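Local coordinates for protein beta-galactosidase (Bacteroides thetaiotaomicron, PDB 5MUJ) that probably hydrolyses glycosidic bonds in the plant pectin rhamnogalacturonan II as a glycoside hydrolase, and holds a chain B oligosaccharide of that pectin in its pocket, at residues Lys71-Tyr76 and Thr92-Ser97; Asp86-Glu91 and Leu110-Gly115; Pro164-Leu169 and Ile189-Asp194. All blocks are in the same frame, centred on the assembly; numbering follows the deposited sequence.

Contact 1. Residues Lys71-Tyr76 and Thr92-Ser97; sequences KWLMTY and TWIAES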
loop_
_atom_site.group_PDB
_atom_site.type_symbol
_atom_site.label_atom_id
_atom_site.label_comp_id
_atom_site.label_asym_id
_atom_site.label_seq_id
_atom_site.Cartn_x
_atom_site.Cartn_y
_atom_site.Cartn_z
ATOM N N LYS A 71 -17.310 9.684 -8.946
ATOM C CA LYS A 71 -17.221 8.278 -8.564
ATOM C C LYS A 71 -15.918 7.981 -7.835
ATOM O O LYS A 71 -14.847 8.377 -8.299
ATOM C CB LYS A 71 -17.237 7.382 -9.792
ATOM C CG LYS A 71 -17.438 5.898 -9.495
ATOM C CD LYS A 71 -18.901 5.550 -9.204
ATOM C CE LYS A 71 -19.756 5.531 -10.462
ATOM N NZ LYS A 71 -21.171 5.158 -10.164
ATOM N N TRP A 72 -16.033 7.225 -6.747
ATOM C CA TRP A 72 -14.879 6.738 -6.020
ATOM C C TRP A 72 -14.487 5.342 -6.539
ATOM O O TRP A 72 -15.330 4.476 -6.758
ATOM C CB TRP A 72 -15.150 6.667 -4.528
ATOM C CG TRP A 72 -15.423 8.025 -3.925
ATOM C CD1 TRP A 72 -16.648 8.600 -3.634
ATOM C CD2 TRP A 72 -14.443 8.993 -3.566
ATOM N NE1 TRP A 72 -16.469 9.854 -3.128
ATOM C CE2 TRP A 72 -15.123 10.114 -3.048
ATOM C CE3 TRP A 72 -13.048 9.016 -3.613
ATOM C CZ2 TRP A 72 -14.442 11.257 -2.602
ATOM C CZ3 TRP A 72 -12.382 10.147 -3.158
ATOM C CH2 TRP A 72 -13.061 11.232 -2.643
ATOM N N LEU A 73 -13.183 5.138 -6.729
ATOM C CA LEU A 73 -12.650 3.886 -7.237
ATOM C C LEU A 73 -11.623 3.318 -6.240
ATOM O O LEU A 73 -11.024 4.090 -5.518
ATOM C CB LEU A 73 -12.020 4.163 -8.583
ATOM C CG LEU A 73 -12.990 4.709 -9.637
ATOM C CD1 LEU A 73 -12.213 5.253 -10.809
ATOM C CD2 LEU A 73 -13.945 3.619 -10.067
HETATM N N MSE A 74 -11.592 1.989 -6.097
HETATM C CA MSE A 74 -10.577 1.328 -5.268
HETATM C C MSE A 74 -9.989 0.179 -6.036
HETATM O O MSE A 74 -10.683 -0.751 -6.406
HETATM C CB MSE A 74 -11.204 0.792 -3.972
HETATM C CG MSE A 74 -10.119 0.187 -3.066
HETATM SE SE MSE A 74 -10.935 -1.019 -1.780
HETATM C CE MSE A 74 -12.099 0.289 -0.880
ATOM N N THR A 75 -8.669 0.217 -6.232
ATOM C CA THR A 75 -7.972 -1.020 -6.684
ATOM C C THR A 75 -7.585 -1.813 -5.455
ATOM O O THR A 75 -7.419 -1.254 -4.397
ATOM C CB THR A 75 -6.691 -0.833 -7.574
ATOM O OG1 THR A 75 -5.736 0.039 -6.934
ATOM C CG2 THR A 75 -6.996 -0.325 -8.908
ATOM N N TYR A 76 -7.574 -3.127 -5.607
ATOM C CA TYR A 76 -7.160 -4.050 -4.544
ATOM C C TYR A 76 -6.597 -5.360 -5.124
ATOM O O TYR A 76 -6.785 -5.662 -6.292
ATOM C CB TYR A 76 -8.282 -4.297 -3.542
ATOM C CG TYR A 76 -9.513 -4.988 -4.117
ATOM C CD1 TYR A 76 -9.614 -6.378 -4.123
ATOM C CD2 TYR A 76 -10.607 -4.239 -4.607
ATOM C CE1 TYR A 76 -10.711 -7.032 -4.656
ATOM C CE2 TYR A 76 -11.735 -4.890 -5.133
ATOM C CZ TYR A 76 -11.809 -6.263 -5.105
ATOM O OH TYR A 76 -12.902 -6.923 -5.611
ATOM N N THR A 92 -5.082 -8.038 -9.593
ATOM C CA THR A 92 -5.544 -6.753 -9.161
ATOM C C THR A 92 -6.933 -6.557 -9.779
ATOM O O THR A 92 -7.172 -6.763 -10.977
ATOM C CB THR A 92 -4.614 -5.645 -9.574
ATOM O OG1 THR A 92 -3.282 -5.961 -9.138
ATOM C CG2 THR A 92 -5.018 -4.291 -8.979
ATOM N N TRP A 93 -7.822 -6.125 -8.889
ATOM C CA TRP A 93 -9.234 -5.854 -9.202
ATOM C C TRP A 93 -9.518 -4.370 -8.905
ATOM O O TRP A 93 -8.784 -3.654 -8.218
ATOM C CB TRP A 93 -10.144 -6.760 -8.352
ATOM C CG TRP A 93 -10.042 -8.209 -8.619
ATOM C CD1 TRP A 93 -8.946 -9.014 -8.387
ATOM C CD2 TRP A 93 -11.038 -9.067 -9.152
ATOM N NE1 TRP A 93 -9.198 -10.315 -8.756
ATOM C CE2 TRP A 93 -10.485 -10.382 -9.233
ATOM C CE3 TRP A 93 -12.351 -8.857 -9.586
ATOM C CZ2 TRP A 93 -11.204 -11.464 -9.723
ATOM C CZ3 TRP A 93 -13.049 -9.916 -10.089
ATOM C CH2 TRP A 93 -12.518 -11.207 -10.126
ATOM N N ILE A 94 -10.684 -3.969 -9.362
ATOM C CA ILE A 94 -11.213 -2.600 -9.144
ATOM C C ILE A 94 -12.692 -2.640 -8.691
ATOM O O ILE A 94 -13.477 -3.435 -9.189
ATOM C CB ILE A 94 -10.961 -1.672 -10.358
ATOM C CG1 ILE A 94 -11.098 -0.203 -9.989
ATOM C CG2 ILE A 94 -11.891 -1.989 -11.530
ATOM C CD1 ILE A 94 -10.618 0.754 -11.053
ATOM N N ALA A 95 -13.004 -1.762 -7.739
ATOM C CA ALA A 95 -14.368 -1.634 -7.267
ATOM C C ALA A 95 -14.725 -0.180 -7.271
ATOM O O ALA A 95 -13.895 0.722 -7.276
ATOM C CB ALA A 95 -14.539 -2.179 -5.874
ATOM N N GLU A 96 -16.027 0.049 -7.396
ATOM C CA GLU A 96 -16.546 1.429 -7.370
ATOM C C GLU A 96 -17.493 1.708 -6.175
ATOM O O GLU A 96 -18.020 0.786 -5.564
ATOM C CB GLU A 96 -17.283 1.781 -8.672
ATOM C CG GLU A 96 -18.574 0.991 -8.910
ATOM C CD GLU A 96 -19.349 1.413 -10.123
ATOM O OE1 GLU A 96 -18.781 1.940 -11.093
ATOM O OE2 GLU A 96 -20.566 1.208 -10.084
ATOM N N SER A 97 -17.631 2.997 -5.864
ATOM C CA SER A 97 -18.496 3.516 -4.782
ATOM C C SER A 97 -18.947 4.928 -5.075
ATOM O O SER A 97 -18.217 5.754 -5.667
ATOM C CB SER A 97 -17.754 3.531 -3.445
ATOM O OG SER A 97 -18.574 4.044 -2.403
#
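Tyr76 lies across Trp93 where Lys71-Tyr76 and Thr92-Ser97 run antiparallel, the second and third strands of one four-stranded blade in a five-bladed beta-propeller. Trp93 CB sits over one face of the phenol, 3.9 Å from the Tyr76 ring centroid, a CH-pi contact. The two aromatic planes are only 13° apart, but they are slid so far past each other that they barely overlap. With Tyr76 CG lodged between its backbone N and carbonyl carbon (chi1 64°), the ring reaches over the neighbouring strand. Its edge meets Ala95, CE2 of Tyr76 being 4.0 Å from Ala95 CB. Along the two strands, the pairs Trp72-Ser97, Met74-Ala95 and Tyr76-Trp93 are each doubly hydrogen-bonded; the bond from Trp93 N to Tyr76 O, 2.8 Å, is nearly straight at 175°. The opposite face of the sheet carries Leu73, Thr75, Ile94 and Glu96, with Leu73 CD2 4.1 Å from Glu96 CB. Farther out, Thr105 holds the Tyr76 hydroxyl, and Arg104 makes a salt bridge to Glu96 OE2. Lys71, bent at chi2 and chi3, adds a long ion pair to that same oxygen, its NZ 4.0 Å from Glu96 OE2, while Lys71 CD rests 3.6 Å from Ser97 O.

Contact 2. Residues Asp86-Glu91 and Leu110-Gly115; sequences DGRGYE and LSYRDG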
loop_
_atom_site.group_PDB
_atom_site.type_symbol
_atom_site.label_atom_id
_atom_site.label_comp_id
_atom_site.label_asym_id
_atom_site.label_seq_id
_atom_site.Cartn_x
_atom_site.Cartn_y
_atom_site.Cartn_z
ATOM N N ASP A 86 -1.389 -22.725 -1.630
ATOM C CA ASP A 86 -2.452 -23.281 -2.476
ATOM C C ASP A 86 -2.887 -22.367 -3.610
ATOM O O ASP A 86 -3.405 -22.858 -4.604
ATOM C CB ASP A 86 -3.659 -23.777 -1.670
ATOM C CG ASP A 86 -4.425 -22.663 -0.974
ATOM O OD1 ASP A 86 -3.806 -21.664 -0.545
ATOM O OD2 ASP A 86 -5.659 -22.815 -0.820
ATOM N N GLY A 87 -2.646 -21.065 -3.489
ATOM C CA GLY A 87 -3.115 -20.107 -4.473
ATOM C C GLY A 87 -2.070 -19.899 -5.531
ATOM O O GLY A 87 -0.911 -20.207 -5.333
ATOM N N ARG A 88 -2.478 -19.360 -6.656
ATOM C CA ARG A 88 -1.565 -19.063 -7.742
ATOM C C ARG A 88 -0.741 -17.797 -7.451
ATOM O O ARG A 88 0.456 -17.741 -7.783
ATOM C CB ARG A 88 -2.330 -18.884 -9.045
ATOM C CG ARG A 88 -1.448 -18.536 -10.229
ATOM C CD ARG A 88 -2.188 -18.576 -11.546
ATOM N NE ARG A 88 -1.301 -18.234 -12.661
ATOM C CZ ARG A 88 -1.642 -18.209 -13.950
ATOM N NH1 ARG A 88 -2.898 -18.482 -14.322
ATOM N NH2 ARG A 88 -0.731 -17.884 -14.876
ATOM N N GLY A 89 -1.389 -16.793 -6.859
ATOM C CA GLY A 89 -0.779 -15.505 -6.603
ATOM C C GLY A 89 -1.758 -14.344 -6.710
ATOM O O GLY A 89 -2.951 -14.549 -6.763
ATOM N N TYR A 90 -1.231 -13.136 -6.712
ATOM C CA TYR A 90 -1.987 -11.917 -6.851
ATOM C C TYR A 90 -2.545 -11.620 -8.237
ATOM O O TYR A 90 -1.837 -11.765 -9.247
ATOM C CB TYR A 90 -1.139 -10.734 -6.416
ATOM C CG TYR A 90 -0.915 -10.533 -4.927
ATOM C CD1 TYR A 90 -1.895 -10.860 -3.986
ATOM C CD2 TYR A 90 0.253 -9.938 -4.470
ATOM C CE1 TYR A 90 -1.714 -10.627 -2.632
ATOM C CE2 TYR A 90 0.471 -9.732 -3.118
ATOM C CZ TYR A 90 -0.515 -10.071 -2.196
ATOM O OH TYR A 90 -0.326 -9.840 -0.867
ATOM N N GLU A 91 -3.835 -11.200 -8.265
ATOM C CA GLU A 91 -4.396 -10.344 -9.329
ATOM C C GLU A 91 -4.919 -9.038 -8.737
ATOM O O GLU A 91 -5.120 -8.944 -7.537
ATOM C CB GLU A 91 -5.511 -11.053 -10.140
ATOM C CG GLU A 91 -5.046 -12.293 -10.883
ATOM C CD GLU A 91 -6.107 -12.926 -11.726
ATOM O OE1 GLU A 91 -7.177 -13.324 -11.165
ATOM O OE2 GLU A 91 -5.890 -12.970 -12.943
ATOM N N LEU A 110 -5.470 -6.109 -13.564
ATOM C CA LEU A 110 -4.121 -6.759 -13.765
ATOM C C LEU A 110 -4.322 -8.231 -13.496
ATOM O O LEU A 110 -4.554 -8.639 -12.350
ATOM C CB LEU A 110 -3.026 -6.202 -12.849
ATOM C CG LEU A 110 -2.217 -4.951 -13.095
ATOM C CD1 LEU A 110 -0.950 -5.051 -12.233
ATOM C CD2 LEU A 110 -1.807 -4.728 -14.532
ATOM N N SER A 111 -4.262 -9.027 -14.562
ATOM C CA SER A 111 -4.596 -10.443 -14.516
ATOM C C SER A 111 -3.311 -11.270 -14.675
ATOM O O SER A 111 -2.332 -10.769 -15.204
ATOM C CB SER A 111 -5.531 -10.770 -15.661
ATOM O OG SER A 111 -6.651 -9.895 -15.670
ATOM N N TYR A 112 -3.381 -12.546 -14.314
ATOM C CA TYR A 112 -2.283 -13.473 -14.540
ATOM C C TYR A 112 -1.896 -13.406 -16.012
ATOM O O TYR A 112 -2.741 -13.520 -16.898
ATOM C CB TYR A 112 -2.634 -14.923 -14.190
ATOM C CG TYR A 112 -3.012 -15.162 -12.757
ATOM C CD1 TYR A 112 -2.123 -14.903 -11.719
ATOM C CD2 TYR A 112 -4.298 -15.630 -12.441
ATOM C CE1 TYR A 112 -2.511 -15.088 -10.412
ATOM C CE2 TYR A 112 -4.694 -15.825 -11.133
ATOM C CZ TYR A 112 -3.785 -15.578 -10.112
ATOM O OH TYR A 112 -4.137 -15.758 -8.806
ATOM N N ARG A 113 -0.593 -13.248 -16.240
ATOM C CA ARG A 113 -0.095 -12.923 -17.527
ATOM C C ARG A 113 0.850 -14.054 -18.035
ATOM O O ARG A 113 2.100 -14.026 -17.857
ATOM C CB ARG A 113 0.530 -11.533 -17.517
ATOM C CG ARG A 113 1.024 -11.161 -18.882
ATOM C CD ARG A 113 1.385 -9.724 -19.053
ATOM N NE ARG A 113 2.665 -9.406 -18.398
ATOM C CZ ARG A 113 3.538 -8.508 -18.867
ATOM N NH1 ARG A 113 3.354 -7.863 -20.041
ATOM N NH2 ARG A 113 4.636 -8.239 -18.154
ATOM N N ASP A 114 0.234 -15.070 -18.640
ATOM C CA ASP A 114 0.970 -16.298 -19.054
ATOM C C ASP A 114 2.112 -15.994 -20.020
ATOM O O ASP A 114 1.957 -15.203 -20.962
ATOM C CB ASP A 114 0.011 -17.302 -19.715
ATOM C CG ASP A 114 -0.934 -17.954 -18.726
ATOM O OD1 ASP A 114 -0.541 -18.264 -17.585
ATOM O OD2 ASP A 114 -2.107 -18.153 -19.094
ATOM N N GLY A 115 3.275 -16.626 -19.785
ATOM C CA GLY A 115 4.425 -16.460 -20.659
ATOM C C GLY A 115 5.322 -15.266 -20.371
ATOM O O GLY A 115 6.289 -15.044 -21.114
HETATM O O HOH W 1 -3.948 -17.392 -17.083
HETATM O O HOH W 2 -3.616 -20.085 -17.164
#
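Glu91 and Ser111 bring their CA atoms within 5.2 Å where two pieces of one propeller blade meet: the turn leading into strand 90-97 and the loop leaving strand 104-110. The touching parts run roughly antiparallel, 143° apart; Tyr90 points away from Leu110-Gly115, and its side chain lies about 5 Å from a bound rhamnose. Between the segments the Tyr112 ring is clamped on both faces. Arg88 CD lies over one face, 3.4 Å from the ring centroid, and Glu91 CG over the other at 3.5 Å from the same point. Extended throughout (chi1 179°), Arg88 slides along the tyrosine in the reverse direction, and its guanidinium stacks flat, the planes 6° apart. The Glu91 carboxylate also lies nearly parallel to the ring; OE2 offers its anti lone pair to Tyr112 N at 2.9 Å, while OE1 pairs with Arg108. Tyr112 OH donates to Gly89 O at 2.7 Å, approaching from above that carbonyl's plane, so both ends of the tyrosine are tied down. At the outer end, Arg88 NH2 meets Asp114 OD1 on its syn side at 2.7 Å, and a water accepts from Arg88 NH1 and donates to Asp114 OD2, 2.8 Å away.

Contact 3. Residues Pro164-Leu169 and Ile189-Asp194; sequences PLFVGL and ILSIHD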
loop_
_atom_site.group_PDB
_atom_site.type_symbol
_atom_site.label_atom_id
_atom_site.label_comp_id
_atom_site.label_asym_id
_atom_site.label_seq_id
_atom_site.Cartn_x
_atom_site.Cartn_y
_atom_site.Cartn_z
ATOM N N PRO A 164 11.140 -14.704 -5.605
ATOM C CA PRO A 164 11.114 -13.300 -5.227
ATOM C C PRO A 164 10.103 -12.445 -6.011
ATOM O O PRO A 164 9.591 -12.848 -7.072
ATOM C CB PRO A 164 12.578 -12.831 -5.441
ATOM C CG PRO A 164 13.135 -13.788 -6.405
ATOM C CD PRO A 164 12.476 -15.100 -6.098
ATOM N N LEU A 165 9.824 -11.269 -5.466
ATOM C CA LEU A 165 8.941 -10.310 -6.136
ATOM C C LEU A 165 9.709 -9.052 -6.527
ATOM O O LEU A 165 10.625 -8.625 -5.802
ATOM C CB LEU A 165 7.754 -9.989 -5.272
ATOM C CG LEU A 165 7.061 -11.169 -4.655
ATOM C CD1 LEU A 165 6.444 -10.718 -3.333
ATOM C CD2 LEU A 165 6.022 -11.758 -5.587
ATOM N N PHE A 166 9.429 -8.540 -7.722
ATOM C CA PHE A 166 10.103 -7.379 -8.274
ATOM C C PHE A 166 9.085 -6.296 -8.588
ATOM O O PHE A 166 7.891 -6.613 -8.719
ATOM C CB PHE A 166 10.903 -7.734 -9.556
ATOM C CG PHE A 166 11.686 -9.012 -9.477
ATOM C CD1 PHE A 166 12.495 -9.295 -8.376
ATOM C CD2 PHE A 166 11.615 -9.938 -10.499
ATOM C CE1 PHE A 166 13.212 -10.485 -8.305
ATOM C CE2 PHE A 166 12.342 -11.125 -10.441
ATOM C CZ PHE A 166 13.125 -11.393 -9.333
ATOM N N VAL A 167 9.521 -5.048 -8.769
ATOM C CA VAL A 167 8.627 -3.923 -9.120
ATOM C C VAL A 167 8.352 -3.856 -10.617
ATOM O O VAL A 167 9.191 -3.586 -11.425
ATOM C CB VAL A 167 9.158 -2.525 -8.625
ATOM C CG1 VAL A 167 8.112 -1.388 -8.743
ATOM C CG2 VAL A 167 9.519 -2.604 -7.169
ATOM N N GLY A 168 7.091 -4.012 -10.996
ATOM C CA GLY A 168 6.685 -3.800 -12.373
ATOM C C GLY A 168 6.009 -2.450 -12.637
ATOM O O GLY A 168 5.644 -1.733 -11.713
ATOM N N LEU A 169 5.883 -2.112 -13.911
ATOM C CA LEU A 169 5.293 -0.855 -14.359
ATOM C C LEU A 169 4.151 -1.166 -15.323
ATOM O O LEU A 169 4.320 -1.984 -16.239
ATOM C CB LEU A 169 6.313 -0.004 -15.123
ATOM C CG LEU A 169 5.826 1.373 -15.612
ATOM C CD1 LEU A 169 5.464 2.309 -14.458
ATOM C CD2 LEU A 169 6.886 2.004 -16.520
ATOM N N ILE A 189 10.809 -2.952 -13.664
ATOM C CA ILE A 189 11.541 -1.681 -13.619
ATOM C C ILE A 189 12.592 -1.609 -12.505
ATOM O O ILE A 189 13.571 -0.868 -12.637
ATOM C CB ILE A 189 10.620 -0.428 -13.612
ATOM C CG1 ILE A 189 9.501 -0.498 -12.542
ATOM C CG2 ILE A 189 10.115 -0.182 -15.032
ATOM C CD1 ILE A 189 8.895 0.857 -12.244
ATOM N N LEU A 190 12.383 -2.349 -11.419
ATOM C CA LEU A 190 13.403 -2.563 -10.394
ATOM C C LEU A 190 13.376 -4.020 -10.047
ATOM O O LEU A 190 12.330 -4.661 -10.006
ATOM C CB LEU A 190 13.203 -1.769 -9.103
ATOM C CG LEU A 190 12.989 -0.240 -9.069
ATOM C CD1 LEU A 190 11.959 0.250 -10.048
ATOM C CD2 LEU A 190 12.555 0.158 -7.677
ATOM N N SER A 191 14.528 -4.550 -9.688
ATOM C CA SER A 191 14.608 -5.947 -9.312
ATOM C C SER A 191 15.751 -6.081 -8.329
ATOM O O SER A 191 16.608 -5.201 -8.277
ATOM C CB SER A 191 14.807 -6.803 -10.559
ATOM O OG SER A 191 15.484 -8.023 -10.284
ATOM N N ILE A 192 15.738 -7.176 -7.578
ATOM C CA ILE A 192 16.815 -7.505 -6.586
ATOM C C ILE A 192 18.192 -7.875 -7.214
ATOM O O ILE A 192 19.203 -7.845 -6.534
ATOM C CB ILE A 192 16.392 -8.673 -5.641
ATOM C CG1 ILE A 192 16.445 -10.033 -6.381
ATOM C CG2 ILE A 192 15.030 -8.384 -4.993
ATOM C CD1 ILE A 192 16.215 -11.283 -5.582
ATOM N N HIS A 193 18.143 -8.266 -8.489
ATOM C CA HIS A 193 19.264 -8.668 -9.308
ATOM C C HIS A 193 19.927 -7.526 -10.027
ATOM O O HIS A 193 20.994 -7.728 -10.621
ATOM C CB HIS A 193 18.770 -9.697 -10.311
ATOM C CG HIS A 193 18.288 -10.962 -9.677
ATOM N ND1 HIS A 193 19.012 -11.639 -8.722
ATOM C CD2 HIS A 193 17.144 -11.660 -9.846
ATOM C CE1 HIS A 193 18.344 -12.712 -8.340
ATOM N NE2 HIS A 193 17.207 -12.746 -9.009
ATOM N N ASP A 194 19.384 -6.321 -9.941
ATOM C CA ASP A 194 20.028 -5.170 -10.550
ATOM C C ASP A 194 21.446 -4.948 -9.963
ATOM O O ASP A 194 21.688 -5.181 -8.783
ATOM C CB ASP A 194 19.216 -3.892 -10.326
ATOM C CG ASP A 194 17.781 -3.913 -10.930
ATOM O OD1 ASP A 194 17.494 -4.607 -11.912
ATOM O OD2 ASP A 194 16.941 -3.123 -10.412
#
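Val167 faces both Ile189 and Leu190, a classic beta bulge by which the connection after strand 183-184 grips strand 166-172 before the chain goes on to the next blade of the propeller. Val167 O takes a hydrogen bond from Ile189 N at 2.8 Å and a weak one from Leu190 N, while Val167 N returns one to Leu190 O. The firmly packed part gathers around this bulge. Ile189 has CG1 between its backbone N and carbonyl carbon (chi1 50°), which brings CG1 to 3.3 Å from Val167 O and leaves CG2 to meet Leu169 CB at 3.8 Å, the two side chains crossing at about a right angle. Leu190, by contrast, lies side by side with Val167, both pointing the same way, with Leu190 CD2 4.1 Å from Val167 CG2. Met224, from the following blade, touches Val167, Ile189 and Leu190.

Toward the other end the contact opens to solvent, though individual touches are no longer. Phe166 CE1 touches Ile192 CG1 at 3.8 Å, but its ring meets the exposed His193 ring only obliquely, the planes 65° apart. Ile192 CD1 reaches Pro164 CB at 4.0 Å, and the side chain of Pro164 in turn lies about 5 Å from the bound methylated fucose derivative. Here the chain turns back in a type I turn from Ser191 to Asp194, across which Asp194 OD2 accepts from Ser191 N at 2.9 Å.

No charged pair spans the two segments. Backbone bonds and apolar side chains join them, whereas a charge in the turn has a partner from outside: Arg255 makes a salt bridge to Asp194 OD2, which would probably keep that carboxylate ionised while it also accepts from Ser191 N.

From the N terminus, contact 1 comes first: pairing 71-76 with 92-97 closes the hairpin of 71-79 and 90-97. Contact 2 starts between those two segments, at 86-91, where the hairpin's loop runs into strand 90-97, and finishes beyond them, at 110-115, so the two cross. They share strand 90-97 and touch through a probable hydrogen bond from Thr92 N to Leu110 O, 2.9 Å long. Together they join the blade's middle strands to the 110-115 loop, with Tyr90 of 86-91 near the glycan. Contact 3 follows in series, closing the loop between 164-169 and 189-194; it ties the next blade to the connection leading into strand 204-212, its nearest atoms about 6 Å from contact 2.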